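Local coordinates for protein esterase (uncultured bacterium pCosCE1, PDB 7ATL) that hydrolyses carboxylic esters as a family VIII carboxylesterase of the beta-lactamase fold and also acts as a promiscuous acyltransferase, at residues A[330-338]-A[347-355]; A[72-80]-A[287-297]. All coordinates share one frame; numbering follows the deposited sequence.

Contact 1 (A[330-338]-A[347-355])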
loop_
_atom_site.group_PDB
_atom_site.type_symbol
_atom_site.label_atom_id
_atom_site.label_comp_id
_atom_site.label_asym_id
_atom_site.label_seq_id
_atom_site.Cartn_x
_atom_site.Cartn_y
_atom_site.Cartn_z
ATOM N N THR A 330 7.936 -5.535 19.074
ATOM C CA THR A 330 6.540 -5.762 18.643
ATOM C C THR A 330 6.081 -7.085 19.252
ATOM O O THR A 330 6.862 -8.040 19.285
ATOM C CB THR A 330 6.434 -5.799 17.110
ATOM O OG1 THR A 330 5.080 -6.024 16.683
ATOM C CG2 THR A 330 7.309 -6.876 16.497
ATOM N N PRO A 331 4.795 -7.211 19.675
ATOM C CA PRO A 331 4.216 -8.510 20.023
ATOM C C PRO A 331 3.907 -9.351 18.773
ATOM O O PRO A 331 3.498 -10.484 18.926
ATOM C CB PRO A 331 2.920 -8.133 20.758
ATOM C CG PRO A 331 2.497 -6.841 20.089
ATOM C CD PRO A 331 3.803 -6.128 19.782
ATOM N N GLN A 332 4.072 -8.792 17.568
ATOM C CA GLN A 332 3.910 -9.567 16.307
ATOM C C GLN A 332 5.000 -10.642 16.271
ATOM O O GLN A 332 6.047 -10.445 16.872
ATOM C CB GLN A 332 4.014 -8.681 15.068
ATOM C CG GLN A 332 2.977 -7.580 15.005
ATOM C CD GLN A 332 3.348 -6.451 14.073
ATOM O OE1 GLN A 332 4.421 -5.856 14.150
ATOM N NE2 GLN A 332 2.424 -6.145 13.183
ATOM N N HIS A 333 4.740 -11.749 15.600
ATOM C CA HIS A 333 5.673 -12.897 15.532
ATOM C C HIS A 333 6.432 -12.858 14.196
ATOM O O HIS A 333 5.893 -12.331 13.196
ATOM C CB HIS A 333 4.911 -14.213 15.726
ATOM C CG HIS A 333 4.267 -14.391 17.065
ATOM N ND1 HIS A 333 3.037 -13.858 17.368
ATOM C CD2 HIS A 333 4.634 -15.126 18.145
ATOM C CE1 HIS A 333 2.704 -14.212 18.594
ATOM N NE2 HIS A 333 3.660 -14.994 19.089
ATOM N N ASN A 334 7.624 -13.446 14.172
ATOM C CA ASN A 334 8.432 -13.564 12.944
ATOM C C ASN A 334 7.562 -14.158 11.850
ATOM O O ASN A 334 6.755 -15.022 12.174
ATOM C CB ASN A 334 9.701 -14.356 13.197
ATOM C CG ASN A 334 10.610 -13.650 14.182
ATOM O OD1 ASN A 334 10.631 -12.428 14.323
ATOM N ND2 ASN A 334 11.371 -14.438 14.897
ATOM N N GLY A 335 7.717 -13.660 10.617
ATOM C CA GLY A 335 6.936 -14.064 9.429
ATOM C C GLY A 335 5.778 -13.116 9.126
ATOM O O GLY A 335 5.131 -13.302 8.075
ATOM N N THR A 336 5.489 -12.182 10.041
ATOM C CA THR A 336 4.453 -11.137 9.904
ATOM C C THR A 336 4.736 -10.339 8.634
ATOM O O THR A 336 5.896 -9.966 8.412
ATOM C CB THR A 336 4.412 -10.229 11.131
ATOM O OG1 THR A 336 3.772 -10.968 12.162
ATOM C CG2 THR A 336 3.626 -8.963 10.907
ATOM N N LEU A 337 3.717 -10.171 7.801
ATOM C CA LEU A 337 3.759 -9.323 6.590
ATOM C C LEU A 337 2.974 -8.063 6.926
ATOM O O LEU A 337 1.848 -8.208 7.411
ATOM C CB LEU A 337 3.138 -10.075 5.410
ATOM C CG LEU A 337 3.365 -9.432 4.043
ATOM C CD1 LEU A 337 4.825 -9.572 3.628
ATOM C CD2 LEU A 337 2.441 -10.035 2.993
ATOM N N GLN A 338 3.548 -6.884 6.691
ATOM C CA GLN A 338 2.920 -5.596 7.072
ATOM C C GLN A 338 3.286 -4.520 6.065
ATOM O O GLN A 338 4.419 -4.513 5.592
ATOM C CB GLN A 338 3.429 -5.150 8.440
ATOM C CG GLN A 338 2.964 -3.758 8.863
ATOM C CD GLN A 338 3.357 -3.517 10.296
ATOM O OE1 GLN A 338 2.746 -4.025 11.212
ATOM N NE2 GLN A 338 4.412 -2.756 10.510
ATOM N N TRP A 347 -1.786 -2.372 7.817
ATOM C CA TRP A 347 -2.338 -3.740 7.733
ATOM C C TRP A 347 -1.206 -4.735 7.992
ATOM O O TRP A 347 -0.036 -4.392 7.775
ATOM C CB TRP A 347 -3.033 -3.981 6.387
ATOM C CG TRP A 347 -2.092 -3.930 5.225
ATOM C CD1 TRP A 347 -1.848 -2.853 4.430
ATOM C CD2 TRP A 347 -1.235 -4.991 4.753
ATOM N NE1 TRP A 347 -0.923 -3.178 3.482
ATOM C CE2 TRP A 347 -0.510 -4.475 3.659
ATOM C CE3 TRP A 347 -1.010 -6.320 5.131
ATOM C CZ2 TRP A 347 0.430 -5.236 2.950
ATOM C CZ3 TRP A 347 -0.094 -7.071 4.421
ATOM C CH2 TRP A 347 0.614 -6.538 3.344
ATOM N N PHE A 348 -1.551 -5.911 8.496
ATOM C CA PHE A 348 -0.585 -7.010 8.715
ATOM C C PHE A 348 -1.379 -8.290 8.914
ATOM O O PHE A 348 -2.534 -8.225 9.360
ATOM C CB PHE A 348 0.368 -6.715 9.883
ATOM C CG PHE A 348 -0.246 -6.618 11.262
ATOM C CD1 PHE A 348 -0.493 -7.756 12.019
ATOM C CD2 PHE A 348 -0.541 -5.382 11.826
ATOM C CE1 PHE A 348 -1.030 -7.658 13.297
ATOM C CE2 PHE A 348 -1.078 -5.288 13.102
ATOM C CZ PHE A 348 -1.325 -6.423 13.834
ATOM N N TYR A 349 -0.765 -9.404 8.550
ATOM C CA TYR A 349 -1.132 -10.745 9.047
ATOM C C TYR A 349 0.084 -11.256 9.795
ATOM O O TYR A 349 1.193 -10.981 9.327
ATOM C CB TYR A 349 -1.596 -11.662 7.916
ATOM C CG TYR A 349 -0.527 -12.117 6.967
ATOM C CD1 TYR A 349 0.457 -12.981 7.384
ATOM C CD2 TYR A 349 -0.555 -11.767 5.629
ATOM C CE1 TYR A 349 1.417 -13.461 6.507
ATOM C CE2 TYR A 349 0.386 -12.246 4.730
ATOM C CZ TYR A 349 1.382 -13.091 5.178
ATOM O OH TYR A 349 2.346 -13.567 4.349
ATOM N N ASP A 350 -0.153 -11.888 10.941
ATOM C CA ASP A 350 0.831 -12.690 11.702
ATOM C C ASP A 350 0.537 -14.167 11.401
ATOM O O ASP A 350 -0.499 -14.701 11.828
ATOM C CB ASP A 350 0.741 -12.267 13.173
ATOM C CG ASP A 350 1.629 -13.073 14.094
ATOM O OD1 ASP A 350 1.893 -14.248 13.755
ATOM O OD2 ASP A 350 2.035 -12.520 15.143
ATOM N N PRO A 351 1.406 -14.879 10.631
ATOM C CA PRO A 351 1.134 -16.270 10.243
ATOM C C PRO A 351 1.105 -17.218 11.449
ATOM O O PRO A 351 0.311 -18.113 11.402
ATOM C CB PRO A 351 2.278 -16.634 9.296
ATOM C CG PRO A 351 3.400 -15.716 9.728
ATOM C CD PRO A 351 2.712 -14.422 10.124
ATOM N N GLN A 352 1.906 -16.949 12.493
ATOM C CA GLN A 352 1.969 -17.813 13.702
ATOM C C GLN A 352 0.656 -17.655 14.503
ATOM O O GLN A 352 0.147 -18.694 14.985
ATOM C CB GLN A 352 3.277 -17.556 14.473
ATOM C CG GLN A 352 4.479 -18.364 13.956
ATOM C CD GLN A 352 5.851 -17.763 14.214
ATOM O OE1 GLN A 352 6.128 -17.176 15.256
ATOM N NE2 GLN A 352 6.749 -17.923 13.260
ATOM N N ALA A 353 0.118 -16.440 14.630
ATOM C CA ALA A 353 -1.084 -16.206 15.463
ATOM C C ALA A 353 -2.359 -16.405 14.636
ATOM O O ALA A 353 -3.416 -16.319 15.218
ATOM C CB ALA A 353 -1.016 -14.844 16.108
ATOM N N ALA A 354 -2.231 -16.665 13.338
ATOM C CA ALA A 354 -3.310 -16.753 12.322
ATOM C C ALA A 354 -4.217 -15.514 12.318
ATOM O O ALA A 354 -5.437 -15.677 12.066
ATOM C CB ALA A 354 -4.104 -18.010 12.553
ATOM N N ILE A 355 -3.678 -14.318 12.554
ATOM C CA ILE A 355 -4.522 -13.087 12.643
ATOM C C ILE A 355 -4.193 -12.122 11.494
ATOM O O ILE A 355 -3.040 -12.068 11.058
ATOM C CB ILE A 355 -4.422 -12.392 14.021
ATOM C CG1 ILE A 355 -3.036 -11.820 14.278
ATOM C CG2 ILE A 355 -4.866 -13.292 15.173
ATOM C CD1 ILE A 355 -3.107 -10.494 14.955
#

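Contact 2 (A[72-80]-A[287-297])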
loop_
_atom_site.group_PDB
_atom_site.type_symbol
_atom_site.label_atom_id
_atom_site.label_comp_id
_atom_site.label_asym_id
_atom_site.label_seq_id
_atom_site.Cartn_x
_atom_site.Cartn_y
_atom_site.Cartn_z
ATOM N N THR A 72 0.603 -6.449 -6.502
ATOM C CA THR A 72 1.540 -7.565 -6.219
ATOM C C THR A 72 0.766 -8.892 -6.316
ATOM O O THR A 72 1.266 -9.819 -6.983
ATOM C CB THR A 72 2.233 -7.382 -4.869
ATOM O OG1 THR A 72 2.980 -6.166 -4.943
ATOM C CG2 THR A 72 3.124 -8.553 -4.512
ATOM N N LEU A 73 -0.431 -8.975 -5.725
ATOM C CA LEU A 73 -1.289 -10.192 -5.822
ATOM C C LEU A 73 -1.594 -10.503 -7.290
ATOM O O LEU A 73 -1.531 -11.677 -7.642
ATOM C CB LEU A 73 -2.611 -10.070 -5.054
ATOM C CG LEU A 73 -3.513 -11.300 -5.220
ATOM C CD1 LEU A 73 -2.736 -12.562 -4.890
ATOM C CD2 LEU A 73 -4.748 -11.226 -4.362
ATOM N N ALA A 74 -1.959 -9.515 -8.105
ATOM C CA ALA A 74 -2.290 -9.744 -9.529
ATOM C C ALA A 74 -1.091 -10.415 -10.219
ATOM O O ALA A 74 -1.297 -11.429 -10.908
ATOM C CB ALA A 74 -2.683 -8.445 -10.181
ATOM N N ALA A 75 0.112 -9.881 -10.015
ATOM C CA ALA A 75 1.391 -10.390 -10.561
ATOM C C ALA A 75 1.666 -11.820 -10.083
ATOM O O ALA A 75 2.079 -12.656 -10.916
ATOM C CB ALA A 75 2.527 -9.495 -10.127
ATOM N N MET A 76 1.539 -12.074 -8.778
ATOM C CA MET A 76 1.871 -13.397 -8.208
ATOM C C MET A 76 0.927 -14.454 -8.791
ATOM O O MET A 76 1.369 -15.611 -9.042
ATOM C CB MET A 76 1.769 -13.392 -6.691
ATOM C CG MET A 76 2.878 -12.618 -6.020
ATOM S SD MET A 76 4.538 -12.910 -6.632
ATOM C CE MET A 76 4.666 -14.678 -6.383
ATOM N N ARG A 77 -0.312 -14.080 -9.053
ATOM C CA ARG A 77 -1.263 -15.004 -9.715
ATOM C C ARG A 77 -0.786 -15.272 -11.144
ATOM O O ARG A 77 -0.855 -16.439 -11.581
ATOM C CB ARG A 77 -2.694 -14.467 -9.660
ATOM C CG ARG A 77 -3.284 -14.532 -8.265
ATOM C CD ARG A 77 -4.782 -14.373 -8.322
ATOM N NE ARG A 77 -5.354 -15.619 -8.774
ATOM C CZ ARG A 77 -6.199 -15.764 -9.782
ATOM N NH1 ARG A 77 -6.640 -14.716 -10.460
ATOM N NH2 ARG A 77 -6.610 -16.978 -10.099
ATOM N N MET A 78 -0.326 -14.245 -11.850
ATOM C CA MET A 78 0.074 -14.388 -13.273
ATOM C C MET A 78 1.307 -15.288 -13.291
ATOM O O MET A 78 1.466 -16.090 -14.221
ATOM C CB MET A 78 0.385 -13.033 -13.912
ATOM C CG MET A 78 -0.822 -12.374 -14.521
ATOM S SD MET A 78 -0.453 -10.677 -14.999
ATOM C CE MET A 78 -2.009 -10.173 -15.723
ATOM N N ILE A 79 2.133 -15.156 -12.262
ATOM C CA ILE A 79 3.393 -15.929 -12.110
ATOM C C ILE A 79 3.053 -17.395 -11.807
ATOM O O ILE A 79 3.690 -18.278 -12.401
ATOM C CB ILE A 79 4.275 -15.266 -11.041
ATOM C CG1 ILE A 79 5.005 -14.052 -11.621
ATOM C CG2 ILE A 79 5.230 -16.270 -10.427
ATOM C CD1 ILE A 79 5.455 -13.043 -10.601
ATOM N N GLU A 80 2.074 -17.647 -10.939
ATOM C CA GLU A 80 1.579 -19.021 -10.654
ATOM C C GLU A 80 1.204 -19.707 -11.960
ATOM O O GLU A 80 1.597 -20.857 -12.160
ATOM C CB GLU A 80 0.352 -18.986 -9.758
ATOM C CG GLU A 80 0.694 -19.154 -8.309
ATOM C CD GLU A 80 -0.547 -19.283 -7.451
ATOM O OE1 GLU A 80 -1.698 -19.013 -7.948
ATOM O OE2 GLU A 80 -0.349 -19.606 -6.284
ATOM N N GLY A 287 -7.920 -22.352 -5.680
ATOM C CA GLY A 287 -8.110 -21.814 -7.041
ATOM C C GLY A 287 -7.846 -20.315 -7.156
ATOM O O GLY A 287 -8.380 -19.716 -8.107
ATOM N N ILE A 288 -7.047 -19.714 -6.263
ATOM C CA ILE A 288 -6.713 -18.259 -6.331
ATOM C C ILE A 288 -5.210 -18.054 -6.085
ATOM O O ILE A 288 -4.550 -17.441 -6.944
ATOM C CB ILE A 288 -7.610 -17.455 -5.363
ATOM C CG1 ILE A 288 -9.079 -17.548 -5.795
ATOM C CG2 ILE A 288 -7.149 -16.007 -5.246
ATOM C CD1 ILE A 288 -10.067 -16.944 -4.823
ATOM N N LEU A 289 -4.696 -18.543 -4.958
ATOM C CA LEU A 289 -3.274 -18.428 -4.589
ATOM C C LEU A 289 -2.865 -19.660 -3.776
ATOM O O LEU A 289 -3.487 -19.904 -2.738
ATOM C CB LEU A 289 -3.099 -17.127 -3.798
ATOM C CG LEU A 289 -1.653 -16.722 -3.504
ATOM C CD1 LEU A 289 -0.973 -16.173 -4.750
ATOM C CD2 LEU A 289 -1.600 -15.697 -2.389
ATOM N N GLN A 290 -1.866 -20.398 -4.255
ATOM C CA GLN A 290 -1.313 -21.618 -3.606
ATOM C C GLN A 290 -0.638 -21.223 -2.292
ATOM O O GLN A 290 0.030 -20.190 -2.197
ATOM C CB GLN A 290 -0.311 -22.355 -4.508
ATOM C CG GLN A 290 -0.821 -22.735 -5.901
ATOM C CD GLN A 290 -1.953 -23.738 -5.893
ATOM O OE1 GLN A 290 -1.963 -24.698 -6.663
ATOM N NE2 GLN A 290 -2.944 -23.517 -5.044
ATOM N N PRO A 291 -0.816 -22.035 -1.225
ATOM C CA PRO A 291 -0.113 -21.807 0.043
ATOM C C PRO A 291 1.393 -21.512 -0.132
ATOM O O PRO A 291 1.933 -20.668 0.573
ATOM C CB PRO A 291 -0.319 -23.147 0.782
ATOM C CG PRO A 291 -1.644 -23.663 0.257
ATOM C CD PRO A 291 -1.701 -23.215 -1.189
ATOM N N ALA A 292 2.044 -22.230 -1.054
ATOM C CA ALA A 292 3.496 -22.121 -1.346
ATOM C C ALA A 292 3.835 -20.702 -1.826
ATOM O O ALA A 292 4.874 -20.160 -1.377
ATOM C CB ALA A 292 3.913 -23.168 -2.355
ATOM N N THR A 293 3.008 -20.140 -2.709
ATOM C CA THR A 293 3.126 -18.740 -3.207
ATOM C C THR A 293 2.985 -17.765 -2.022
ATOM O O THR A 293 3.868 -16.879 -1.865
ATOM C CB THR A 293 2.091 -18.456 -4.299
ATOM O OG1 THR A 293 2.064 -19.579 -5.173
ATOM C CG2 THR A 293 2.392 -17.211 -5.100
ATOM N N ALA A 294 1.944 -17.928 -1.199
ATOM C CA ALA A 294 1.760 -17.133 0.029
ATOM C C ALA A 294 3.056 -17.167 0.822
ATOM O O ALA A 294 3.523 -16.092 1.228
ATOM C CB ALA A 294 0.618 -17.653 0.864
ATOM N N ALA A 295 3.614 -18.356 1.055
ATOM C CA ALA A 295 4.853 -18.529 1.865
ATOM C C ALA A 295 6.021 -17.810 1.193
ATOM O O ALA A 295 6.835 -17.227 1.933
ATOM C CB ALA A 295 5.183 -19.986 2.066
ATOM N N LEU A 296 6.111 -17.911 -0.134
ATOM C CA LEU A 296 7.138 -17.227 -0.965
ATOM C C LEU A 296 7.037 -15.710 -0.749
ATOM O O LEU A 296 8.092 -15.065 -0.557
ATOM C CB LEU A 296 6.921 -17.587 -2.436
ATOM C CG LEU A 296 7.819 -16.871 -3.445
ATOM C CD1 LEU A 296 9.285 -17.162 -3.161
ATOM C CD2 LEU A 296 7.466 -17.268 -4.883
ATOM N N MET A 297 5.814 -15.169 -0.726
ATOM C CA MET A 297 5.582 -13.706 -0.674
ATOM C C MET A 297 6.089 -13.132 0.662
ATOM O O MET A 297 6.423 -11.930 0.680
ATOM C CB MET A 297 4.104 -13.378 -0.928
ATOM C CG MET A 297 3.691 -13.729 -2.338
ATOM S SD MET A 297 1.941 -13.518 -2.666
ATOM C CE MET A 297 1.847 -11.737 -2.482
#

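Contact 1 (A[330-338]-A[347-355])
Asp350 OD2 is gripped twice by His333: the backbone N reaches it from above the carboxylate plane, while ND1 lies 2.8 Å from Asp350 OD2, which is in the imidazole plane and receives the bond on its syn lone pair. The Tyr381 hydroxyl bonds it too, so three donors would probably stabilise the negative charge. Asp350 OD1 accepts from Ala353 N in an Asx motif, turning the chain. A type II turn from His333 to Thr336 brings Gly335, at positive phi (98°), against the Pro351 ring, a tight place that suits a residue without a side chain. Antiparallel pairing follows: Leu337 N lies 3.1 Å from Tyr349 O, and Tyr349 N bonds Leu337 O. On the face that carries these two, Leu337 CB makes a CH-pi contact over the Tyr349 ring, 3.8 Å from its centroid. On the face of Gln338 and Phe348, chi1 of 65° sets Phe348 CG between backbone N and carbonyl carbon, laying the ring against Gln332 NE2, 3.2 Å above its centre, the planes 85° apart. Bonds to Gln338 OE1 and from Thr330 OG1 fix that amide's rotation. Helix 271-283 covers Trp347 and Tyr349, helix 372-381 supplies Tyr381, and strand 320-322 flanks strand 337-341.

Contact 2 (A[72-80]-A[287-297])
Helix 72-80 and the short helix 291-297 run at 130° to each other, their axes 11.1 Å apart at closest approach, and the segment 287-290 leading into the second helix passes beside Arg77. Glu80 reaches across with its chain extended beyond CG, and both bonds converge on one oxygen: Gln290 N lies 2.7 Å from Glu80 OE2 on the syn lone pair, and Thr293 OG1 lies 2.7 Å from the same OE2 on the anti lone pair. Gln290 is the N-cap residue, so the carboxylate sits at the start of helix 291-297, where the helix dipole would probably favour its negative charge. Thr293 suits its place because its two branches divide the work: the hydroxyl serves Glu80, while CG2 rests 3.6 Å from Met76 CE.

One turn back, Arg77 bends at chi3 (77°) to bring NE within 2.7 Å of Ile288 O, which lies at the edge of the guanidinium near its plane; NH1 bonds Trp197 O. The long, flexible Met76 folds at chi2 and chi3, and the bend carries CE to Thr293 and Leu296 CD2. It slides past Met297 in the opposite direction, with Met76 CG 3.6 Å from Met297 SD. Leu73 CD1 meets Leu289 CD1 at 4.0 Å beside Met76, an apolar contact that Leu277 and Leu202 extend by packing on Leu73.

A Ser-x-x-Lys sequence lies at the start of helix 67-80, its serine just before the first helical residue, consistent with the nucleophile motif of the beta-lactamase fold; this contact packs the later turns of that helix against helix 291-297.

From the N terminus, helix 67-80 comes first, and contact 2 closes a long loop of 206 residues by bringing 287-297 back against it. Contact 1 opens only afterwards and closes a short one: eight residues, five of them strand, separate 330-338 from 347-355 in the hairpin of strands 337-341 and 345-350. The two are in series, neither nested nor crossed. Contact 2 joins helix 67-80 to helix 291-297 and the loop before it, whereas contact 1 pairs two neighbouring sheet strands and the loops at one end of them. Their centres are 18 Å apart, yet they touch: Leu337 CD1 packs 4.1 Å from Met297 O, and helix 271-283 lies against both, meeting Tyr349 and Met297 through Leu281.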